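Local coordinates for TRNA (adenine(9)-n1)-methyltransferase (Sulfolobus acidocaldarius, PDB 5A7Z), which catalyses the S-adenosyl-L-methionine-dependent methylation of adenosine 9 in tRNA at N1, giving N(1)-methyladenosine, at residues A[46-51]-A[76-81]; A[64-69]-A[88-93]; A[179-184]-A[205-210]. All blocks are in the same frame, centred on the assembly; numbering follows the deposited sequence.

In the fold
After helix 22-33 and strand 38-40 the chain enters helix 48-57, runs through the long strand 60-75 and returns on strand 78-82, where contact 1 brings residues 76-81 back against the helix start. Contact 2 opens inside that loop, at 64-69, and closes beyond it, at 88-93, so the two cross. Ile-81 and Leu-51 of contact 1 pack on Ser-89 and Phe-93 of contact 2; contact 1 sets helix 48-57 on the mixed sheet, contact 2 pairs strands within it. Contact 3 follows in series, on the opposite side of the chain's centre, closing the loop with helix 188-192 and strand 196-202; it joins the turn after strand 175-178 to the loop entering strand 208-209.

Contact 1: residues A[46-51]-A[76-81]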
loop_
_atom_site.group_PDB
_atom_site.type_symbol
_atom_site.label_atom_id
_atom_site.label_comp_id
_atom_site.label_asym_id
_atom_site.label_seq_id
_atom_site.Cartn_x
_atom_site.Cartn_y
_atom_site.Cartn_z
ATOM N N PRO A 46 2.553 -15.397 -8.518
ATOM C CA PRO A 46 1.329 -16.104 -8.167
ATOM C C PRO A 46 0.545 -15.393 -7.068
ATOM O O PRO A 46 0.476 -15.873 -5.965
ATOM C CB PRO A 46 1.839 -17.474 -7.705
ATOM C CG PRO A 46 3.209 -17.213 -7.188
ATOM C CD PRO A 46 3.757 -16.034 -7.939
ATOM N N SER A 47 -0.048 -14.250 -7.404
ATOM C CA SER A 47 -0.779 -13.443 -6.459
ATOM C C SER A 47 -1.759 -12.615 -7.267
ATOM O O SER A 47 -1.340 -11.955 -8.191
ATOM C CB SER A 47 0.198 -12.510 -5.712
ATOM O OG SER A 47 -0.463 -11.416 -5.130
ATOM N N LEU A 48 -3.041 -12.625 -6.901
ATOM C CA LEU A 48 -4.042 -11.829 -7.632
ATOM C C LEU A 48 -3.712 -10.374 -7.544
ATOM O O LEU A 48 -4.154 -9.596 -8.381
ATOM C CB LEU A 48 -5.445 -12.020 -7.053
ATOM C CG LEU A 48 -6.164 -13.327 -7.327
ATOM C CD1 LEU A 48 -7.501 -13.321 -6.626
ATOM C CD2 LEU A 48 -6.341 -13.530 -8.831
ATOM N N GLN A 49 -2.985 -9.979 -6.503
ATOM C CA GLN A 49 -2.622 -8.565 -6.345
ATOM C C GLN A 49 -1.586 -8.172 -7.366
ATOM O O GLN A 49 -1.593 -7.045 -7.848
ATOM C CB GLN A 49 -2.099 -8.267 -4.926
ATOM C CG GLN A 49 -1.762 -6.787 -4.670
ATOM C CD GLN A 49 -0.378 -6.408 -5.166
ATOM O OE1 GLN A 49 0.433 -7.268 -5.436
ATOM N NE2 GLN A 49 -0.116 -5.115 -5.296
ATOM N N SER A 50 -0.669 -9.093 -7.652
ATOM C CA SER A 50 0.376 -8.901 -8.671
ATOM C C SER A 50 -0.262 -8.856 -10.051
ATOM O O SER A 50 0.104 -8.078 -10.883
ATOM C CB SER A 50 1.401 -10.037 -8.613
ATOM O OG SER A 50 2.042 -10.109 -7.323
ATOM N N LEU A 51 -1.261 -9.666 -10.266
ATOM C CA LEU A 51 -1.897 -9.684 -11.547
ATOM C C LEU A 51 -2.670 -8.408 -11.705
ATOM O O LEU A 51 -2.622 -7.794 -12.751
ATOM C CB LEU A 51 -2.803 -10.899 -11.685
ATOM C CG LEU A 51 -2.103 -12.256 -11.474
ATOM C CD1 LEU A 51 -3.101 -13.378 -11.738
ATOM C CD2 LEU A 51 -0.887 -12.430 -12.367
ATOM N N HIS A 76 -8.167 -16.411 -2.859
ATOM C CA HIS A 76 -9.560 -16.092 -2.773
ATOM C C HIS A 76 -10.348 -17.012 -3.688
ATOM O O HIS A 76 -11.202 -16.580 -4.409
ATOM C CB HIS A 76 -9.795 -14.646 -3.158
ATOM C CG HIS A 76 -9.429 -13.662 -2.110
ATOM N ND1 HIS A 76 -8.130 -13.379 -1.783
ATOM C CD2 HIS A 76 -10.192 -12.880 -1.324
ATOM C CE1 HIS A 76 -8.106 -12.475 -0.832
ATOM N NE2 HIS A 76 -9.346 -12.147 -0.546
ATOM N N GLY A 77 -10.012 -18.293 -3.660
ATOM C CA GLY A 77 -10.716 -19.330 -4.406
ATOM C C GLY A 77 -10.430 -19.363 -5.897
ATOM O O GLY A 77 -11.047 -20.126 -6.622
ATOM N N ILE A 78 -9.532 -18.503 -6.379
ATOM C CA ILE A 78 -9.169 -18.537 -7.787
ATOM C C ILE A 78 -7.905 -19.334 -7.888
ATOM O O ILE A 78 -6.926 -18.994 -7.260
ATOM C CB ILE A 78 -8.910 -17.137 -8.372
ATOM C CG1 ILE A 78 -9.978 -16.105 -7.925
ATOM C CG2 ILE A 78 -8.808 -17.240 -9.875
ATOM C CD1 ILE A 78 -11.403 -16.445 -8.364
ATOM N N LYS A 79 -7.930 -20.406 -8.669
ATOM C CA LYS A 79 -6.732 -21.180 -8.928
ATOM C C LYS A 79 -5.817 -20.492 -9.935
ATOM O O LYS A 79 -6.253 -20.114 -11.056
ATOM C CB LYS A 79 -7.105 -22.555 -9.472
ATOM C CG LYS A 79 -7.891 -23.434 -8.514
ATOM C CD LYS A 79 -8.106 -24.796 -9.164
ATOM C CE LYS A 79 -9.138 -25.640 -8.446
ATOM N NZ LYS A 79 -9.003 -27.089 -8.795
ATOM N N LEU A 80 -4.543 -20.351 -9.561
ATOM C CA LEU A 80 -3.540 -19.767 -10.459
ATOM C C LEU A 80 -2.608 -20.845 -10.881
ATOM O O LEU A 80 -2.002 -21.514 -10.032
ATOM C CB LEU A 80 -2.760 -18.649 -9.768
ATOM C CG LEU A 80 -3.625 -17.543 -9.135
ATOM C CD1 LEU A 80 -2.796 -16.458 -8.475
ATOM C CD2 LEU A 80 -4.566 -16.916 -10.174
ATOM N N ILE A 81 -2.578 -21.109 -12.180
ATOM C CA ILE A 81 -1.891 -22.269 -12.681
ATOM C C ILE A 81 -0.884 -21.906 -13.703
ATOM O O ILE A 81 -0.981 -20.874 -14.357
ATOM C CB ILE A 81 -2.842 -23.304 -13.315
ATOM C CG1 ILE A 81 -3.451 -22.784 -14.618
ATOM C CG2 ILE A 81 -3.908 -23.710 -12.336
ATOM C CD1 ILE A 81 -4.328 -23.790 -15.306
#
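The carbonyl O of Ser-47 accepts from two amides of the first helical turn, Leu-51 N at 3.1 Å and, more weakly, Ser-50 N, while on the amide side of the same residue Ser-47 N rests against Leu-80 CD1 at 3.7 Å. Ser-47 is the N-cap: its OG also takes a weak capping bond from Ser-50 N, at 3.4 Å. Beyond the cap the contact is wholly apolar. Leu-80 divides its two methyls: CD1 lies against the Pro-46 to Ser-47 peptide, and CD2 faces the helix. There Leu-51 CD1 comes tip to tip with Leu-80 CD2 at 4.1 Å, and Leu-48 CD2 reaches the same methyl from a second direction. With CG anti to its carbonyl carbon (chi1 -74°), Leu-48 projects its other methyl to the strand start, where CD1 lies 3.9 Å from Ile-78 CG1 and the two side chains cross at about a right angle. Leu-48 N is hydrogen-bonded to Asp-75 OD2 at the end of strand 60-75. Helix 48-57 thus begins against strand 78-82, which pairs with strands 60-75 and 38-40, while helix 22-33 adds Ala-24 and Ser-28 around Leu-48.

Contact 2: residues A[64-69]-A[88-93]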
loop_
_atom_site.group_PDB
_atom_site.type_symbol
_atom_site.label_atom_id
_atom_site.label_comp_id
_atom_site.label_asym_id
_atom_site.label_seq_id
_atom_site.Cartn_x
_atom_site.Cartn_y
_atom_site.Cartn_z
ATOM N N GLU A 64 -9.147 -15.677 -23.630
ATOM C CA GLU A 64 -9.945 -16.855 -23.546
ATOM C C GLU A 64 -9.304 -17.954 -24.339
ATOM O O GLU A 64 -9.071 -17.810 -25.512
ATOM C CB GLU A 64 -11.331 -16.567 -24.074
ATOM C CG GLU A 64 -12.371 -17.568 -23.633
ATOM C CD GLU A 64 -13.651 -17.416 -24.428
ATOM O OE1 GLU A 64 -13.927 -16.301 -24.909
ATOM O OE2 GLU A 64 -14.355 -18.412 -24.596
ATOM N N GLU A 65 -8.959 -19.013 -23.663
ATOM C CA GLU A 65 -8.197 -20.081 -24.235
ATOM C C GLU A 65 -7.978 -21.189 -23.233
ATOM O O GLU A 65 -7.863 -20.984 -22.056
ATOM C CB GLU A 65 -6.878 -19.574 -24.822
ATOM C CG GLU A 65 -5.814 -19.202 -23.825
ATOM C CD GLU A 65 -4.427 -19.233 -24.409
ATOM O OE1 GLU A 65 -4.277 -19.348 -25.607
ATOM O OE2 GLU A 65 -3.481 -19.146 -23.668
ATOM N N ARG A 66 -7.950 -22.381 -23.741
ATOM C CA ARG A 66 -7.892 -23.567 -22.909
ATOM C C ARG A 66 -6.439 -24.008 -22.680
ATOM O O ARG A 66 -5.701 -24.190 -23.606
ATOM C CB ARG A 66 -8.726 -24.694 -23.516
ATOM C CG ARG A 66 -8.236 -26.101 -23.172
ATOM C CD ARG A 66 -8.992 -26.706 -22.011
ATOM N NE ARG A 66 -10.408 -26.908 -22.324
ATOM C CZ ARG A 66 -11.266 -27.555 -21.537
ATOM N NH1 ARG A 66 -10.862 -28.095 -20.395
ATOM N NH2 ARG A 66 -12.531 -27.673 -21.893
ATOM N N ARG A 67 -6.044 -24.130 -21.422
ATOM C CA ARG A 67 -4.707 -24.544 -21.060
ATOM C C ARG A 67 -4.776 -25.539 -19.935
ATOM O O ARG A 67 -5.766 -25.630 -19.210
ATOM C CB ARG A 67 -3.866 -23.353 -20.599
ATOM C CG ARG A 67 -3.768 -22.204 -21.604
ATOM C CD ARG A 67 -2.976 -22.611 -22.822
ATOM N NE ARG A 67 -1.580 -22.847 -22.461
ATOM C CZ ARG A 67 -0.679 -21.887 -22.359
ATOM N NH1 ARG A 67 -1.023 -20.643 -22.627
ATOM N NH2 ARG A 67 0.545 -22.170 -21.982
ATOM N N GLU A 68 -3.716 -26.288 -19.770
ATOM C CA GLU A 68 -3.581 -27.101 -18.610
ATOM C C GLU A 68 -2.392 -26.544 -17.879
ATOM O O GLU A 68 -1.640 -25.792 -18.440
ATOM C CB GLU A 68 -3.353 -28.559 -18.998
ATOM C CG GLU A 68 -2.030 -28.804 -19.672
ATOM C CD GLU A 68 -1.810 -30.273 -19.958
ATOM O OE1 GLU A 68 -2.697 -30.901 -20.613
ATOM O OE2 GLU A 68 -0.762 -30.802 -19.509
ATOM N N GLY A 69 -2.230 -26.876 -16.621
ATOM C CA GLY A 69 -1.051 -26.436 -15.930
ATOM C C GLY A 69 -1.088 -27.014 -14.566
ATOM O O GLY A 69 -1.995 -27.773 -14.227
ATOM N N THR A 88 -7.029 -27.344 -15.438
ATOM C CA THR A 88 -7.417 -26.647 -16.656
ATOM C C THR A 88 -7.751 -25.218 -16.297
ATOM O O THR A 88 -8.273 -24.985 -15.243
ATOM C CB THR A 88 -8.686 -27.261 -17.215
ATOM O OG1 THR A 88 -8.408 -28.593 -17.565
ATOM C CG2 THR A 88 -9.168 -26.525 -18.444
ATOM N N SER A 89 -7.484 -24.275 -17.196
ATOM C CA SER A 89 -8.090 -22.929 -17.122
ATOM C C SER A 89 -8.701 -22.629 -18.464
ATOM O O SER A 89 -8.353 -23.278 -19.432
ATOM C CB SER A 89 -7.050 -21.883 -16.771
ATOM O OG SER A 89 -5.812 -22.128 -17.438
ATOM N N ARG A 90 -9.633 -21.676 -18.500
ATOM C CA ARG A 90 -10.265 -21.189 -19.746
ATOM C C ARG A 90 -9.849 -19.768 -20.070
ATOM O O ARG A 90 -10.345 -19.173 -21.039
ATOM C CB ARG A 90 -11.794 -21.171 -19.566
ATOM C CG ARG A 90 -12.405 -22.525 -19.270
ATOM C CD ARG A 90 -12.004 -23.510 -20.359
ATOM N NE ARG A 90 -13.023 -24.527 -20.508
ATOM C CZ ARG A 90 -13.744 -24.729 -21.599
ATOM N NH1 ARG A 90 -13.551 -24.013 -22.698
ATOM N NH2 ARG A 90 -14.657 -25.667 -21.580
ATOM N N TYR A 91 -9.032 -19.177 -19.188
ATOM C CA TYR A 91 -8.558 -17.805 -19.326
ATOM C C TYR A 91 -7.084 -17.769 -18.974
ATOM O O TYR A 91 -6.648 -18.373 -17.965
ATOM C CB TYR A 91 -9.362 -16.869 -18.428
ATOM C CG TYR A 91 -10.779 -16.707 -18.908
ATOM C CD1 TYR A 91 -11.082 -15.833 -19.931
ATOM C CD2 TYR A 91 -11.799 -17.513 -18.409
ATOM C CE1 TYR A 91 -12.380 -15.713 -20.426
ATOM C CE2 TYR A 91 -13.102 -17.372 -18.855
ATOM C CZ TYR A 91 -13.383 -16.490 -19.875
ATOM O OH TYR A 91 -14.667 -16.409 -20.386
ATOM N N THR A 92 -6.316 -17.103 -19.833
ATOM C CA THR A 92 -4.895 -16.950 -19.656
ATOM C C THR A 92 -4.562 -15.481 -19.431
ATOM O O THR A 92 -5.077 -14.603 -20.138
ATOM C CB THR A 92 -4.133 -17.460 -20.891
ATOM O OG1 THR A 92 -4.331 -18.872 -21.048
ATOM C CG2 THR A 92 -2.663 -17.200 -20.728
ATOM N N PHE A 93 -3.740 -15.207 -18.425
ATOM C CA PHE A 93 -3.386 -13.839 -18.102
ATOM C C PHE A 93 -2.190 -13.446 -18.948
ATOM O O PHE A 93 -1.142 -14.046 -18.835
ATOM C CB PHE A 93 -3.012 -13.711 -16.613
ATOM C CG PHE A 93 -2.744 -12.301 -16.173
ATOM C CD1 PHE A 93 -3.772 -11.480 -15.822
ATOM C CD2 PHE A 93 -1.451 -11.806 -16.118
ATOM C CE1 PHE A 93 -3.544 -10.178 -15.448
ATOM C CE2 PHE A 93 -1.215 -10.505 -15.744
ATOM C CZ PHE A 93 -2.267 -9.707 -15.367
HETATM O O HOH W 1 -6.018 -20.692 -19.791
#
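Glu-65 reaches across to Thr-92 with a side chain that leaves CB between the backbone N and the carbonyl carbon (chi1 74°) and then runs extended. Its CG passes 3.2 Å from Thr-92 OG1, CD follows alongside, and OE2 ends the chain with two bonds. The Thr-92 hydroxyl donates to the anti lone pair of Glu-65 OE2 at 2.8 Å. On the syn side, 32° out of the carboxylate plane, Arg-67 NH1 closes a salt bridge to the same OE2 at 3.1 Å, and the oxygen lies in the guanidinium plane; Arg-67 also makes a cation-pi contact with Tyr-40 of strand 38-40. With an alanine here, Arg-67 NH1 would probably lose its carboxylate mate and Thr-92 OG1 this acceptor, leaving the arginine held less firmly. A water between the strands donates to both Glu-65 O and Thr-92 OG1 and also bonds Ser-89 OG at 2.8 Å. Glu-65 N bonds Arg-90 O at 3.0 Å, and Arg-67 and Ser-89 form an antiparallel hydrogen-bonded pair, N to O in both directions. At the surface the like-charged guanidinium groups of Arg-66 and Arg-90 lie one over the other, offset, planes 30° apart, without a hydrogen bond; their very close approach is doubtful. Glu-64 CG lies beside the Tyr-91 ring, 3.7 Å from CE1. Between the Glu-64/Tyr-91 and Arg-67/Ser-89 pairs the register shifts by one residue: a beta bulge, with strand 60-75 pairing with both 87-89 and 91-95 on either side of the corner at Arg-90.

Contact 3: residues A[179-184]-A[205-210]; sequences DPYGDV and KGRRLD
An Asx turn merged with a type I beta turn, Asp-179 to Gly-182, meets the loop leading into strand 208-209 within the SPOUT-type methyltransferase region. Asp-179 OD1 accepts from Tyr-181 N at 3.1 Å, well above the carboxylate plane, and Gly-182 N returns to Asp-179 O to close the turn. With CG anti to the backbone N (chi1 -172°), the Asp-179 carboxylate faces Arg-207, whose NE makes a salt bridge to OD2 at 2.8 Å. As a hydrogen bond it is weak, bent to 126° at the hydrogen, with the two flat groups 56° apart. Over one face of the same guanidinium sits Tyr-181 CB. The Tyr-181 ring turns its edge to the loop: Arg-207 N lies 3.6 Å from CE2, and OH donates weakly to Lys-205 O at 3.3 Å. Pro-180 CD packs on Arg-208 CB at 3.8 Å, while the Arg-208 guanidinium is bonded to the backbone of Asp-240 and Gly-200. Asp-179 OD2 also pairs with Arg-226 of strand 226-228, so this one oxygen is shared by two arginines while OD1 holds the turn: a single carboxylate ties the turn to both the 205-207 loop and the neighbouring strand.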
loop_
_atom_site.group_PDB
_atom_site.type_symbol
_atom_site.label_atom_id
_atom_site.label_comp_id
_atom_site.label_asym_id
_atom_site.label_seq_id
_atom_site.Cartn_x
_atom_site.Cartn_y
_atom_site.Cartn_z
ATOM N N ASP A 179 4.797 8.959 14.327
ATOM C CA ASP A 179 5.598 9.958 15.007
ATOM C C ASP A 179 6.514 9.254 16.013
ATOM O O ASP A 179 6.031 8.708 17.006
ATOM C CB ASP A 179 4.674 10.939 15.737
ATOM C CG ASP A 179 5.421 12.149 16.322
ATOM O OD1 ASP A 179 6.657 12.204 16.238
ATOM O OD2 ASP A 179 4.747 13.050 16.868
ATOM N N PRO A 180 7.831 9.274 15.767
ATOM C CA PRO A 180 8.802 8.684 16.712
ATOM C C PRO A 180 8.632 9.189 18.133
ATOM O O PRO A 180 9.016 8.510 19.088
ATOM C CB PRO A 180 10.162 9.131 16.165
ATOM C CG PRO A 180 9.878 10.181 15.127
ATOM C CD PRO A 180 8.499 9.901 14.612
ATOM N N TYR A 181 8.066 10.378 18.265
ATOM C CA TYR A 181 7.917 11.017 19.556
ATOM C C TYR A 181 6.451 11.098 19.960
ATOM O O TYR A 181 6.102 11.810 20.887
ATOM C CB TYR A 181 8.541 12.405 19.501
ATOM C CG TYR A 181 10.055 12.404 19.532
ATOM C CD1 TYR A 181 10.741 12.192 20.725
ATOM C CD2 TYR A 181 10.801 12.657 18.388
ATOM C CE1 TYR A 181 12.122 12.219 20.777
ATOM C CE2 TYR A 181 12.185 12.678 18.433
ATOM C CZ TYR A 181 12.835 12.466 19.637
ATOM O OH TYR A 181 14.206 12.488 19.710
ATOM N N GLY A 182 5.593 10.339 19.276
ATOM C CA GLY A 182 4.207 10.201 19.697
ATOM C C GLY A 182 4.141 9.597 21.082
ATOM O O GLY A 182 5.139 9.096 21.577
ATOM N N ASP A 183 2.968 9.614 21.698
ATOM C CA ASP A 183 2.819 9.082 23.050
ATOM C C ASP A 183 2.188 7.689 23.064
ATOM O O ASP A 183 2.301 6.970 24.039
ATOM C CB ASP A 183 2.009 10.045 23.935
ATOM C CG ASP A 183 0.598 10.282 23.416
ATOM O OD1 ASP A 183 0.365 10.076 22.209
ATOM O OD2 ASP A 183 -0.277 10.695 24.213
ATOM N N VAL A 184 1.514 7.321 21.980
ATOM C CA VAL A 184 0.962 5.984 21.842
ATOM C C VAL A 184 2.018 5.085 21.201
ATOM O O VAL A 184 2.680 5.480 20.242
ATOM C CB VAL A 184 -0.295 5.985 20.927
ATOM C CG1 VAL A 184 -0.902 4.590 20.859
ATOM C CG2 VAL A 184 -1.326 7.013 21.398
ATOM N N LYS A 205 16.733 16.168 14.459
ATOM C CA LYS A 205 16.794 15.230 15.580
ATOM C C LYS A 205 15.544 14.384 15.787
ATOM O O LYS A 205 15.212 14.023 16.908
ATOM C CB LYS A 205 17.094 15.997 16.869
ATOM C CG LYS A 205 18.465 16.653 16.896
ATOM C CD LYS A 205 18.688 17.417 18.191
ATOM C CE LYS A 205 20.068 18.053 18.227
ATOM N NZ LYS A 205 20.289 18.825 19.481
ATOM N N GLY A 206 14.850 14.056 14.710
ATOM C CA GLY A 206 13.814 13.051 14.813
ATOM C C GLY A 206 12.347 13.373 14.725
ATOM O O GLY A 206 11.644 12.593 14.126
ATOM N N ARG A 207 11.850 14.427 15.349
ATOM C CA ARG A 207 10.424 14.518 15.243
ATOM C C ARG A 207 10.032 14.565 13.810
ATOM O O ARG A 207 10.781 14.952 12.944
ATOM C CB ARG A 207 9.740 15.594 16.053
ATOM C CG ARG A 207 8.463 15.013 16.651
ATOM C CD ARG A 207 7.198 15.768 16.310
ATOM N NE ARG A 207 6.115 15.426 17.240
ATOM C CZ ARG A 207 6.165 15.597 18.561
ATOM N NH1 ARG A 207 7.234 16.129 19.135
ATOM N NH2 ARG A 207 5.139 15.238 19.313
ATOM N N ARG A 208 8.841 14.094 13.586
ATOM C CA ARG A 208 8.292 13.990 12.253
ATOM C C ARG A 208 7.091 14.882 12.192
ATOM O O ARG A 208 6.027 14.540 12.665
ATOM C CB ARG A 208 7.890 12.551 11.949
ATOM C CG ARG A 208 7.970 12.156 10.497
ATOM C CD ARG A 208 7.553 10.721 10.317
ATOM N NE ARG A 208 8.670 9.813 10.498
ATOM C CZ ARG A 208 9.654 9.676 9.636
ATOM N NH1 ARG A 208 9.678 10.377 8.540
ATOM N NH2 ARG A 208 10.619 8.836 9.877
ATOM N N LEU A 209 7.300 16.044 11.625
ATOM C CA LEU A 209 6.254 17.018 11.464
ATOM C C LEU A 209 5.384 16.673 10.257
ATOM O O LEU A 209 5.865 16.551 9.124
ATOM C CB LEU A 209 6.841 18.433 11.315
ATOM C CG LEU A 209 5.877 19.549 10.836
ATOM C CD1 LEU A 209 4.625 19.672 11.717
ATOM C CD2 LEU A 209 6.594 20.894 10.748
ATOM N N ASP A 210 4.104 16.483 10.544
ATOM C CA ASP A 210 3.052 16.412 9.548
ATOM C C ASP A 210 2.340 17.772 9.475
ATOM O O ASP A 210 1.349 18.012 10.169
ATOM C CB ASP A 210 2.066 15.349 9.976
ATOM C CG ASP A 210 1.590 15.564 11.377
ATOM O OD1 ASP A 210 2.458 15.793 12.250
ATOM O OD2 ASP A 210 0.366 15.595 11.606
#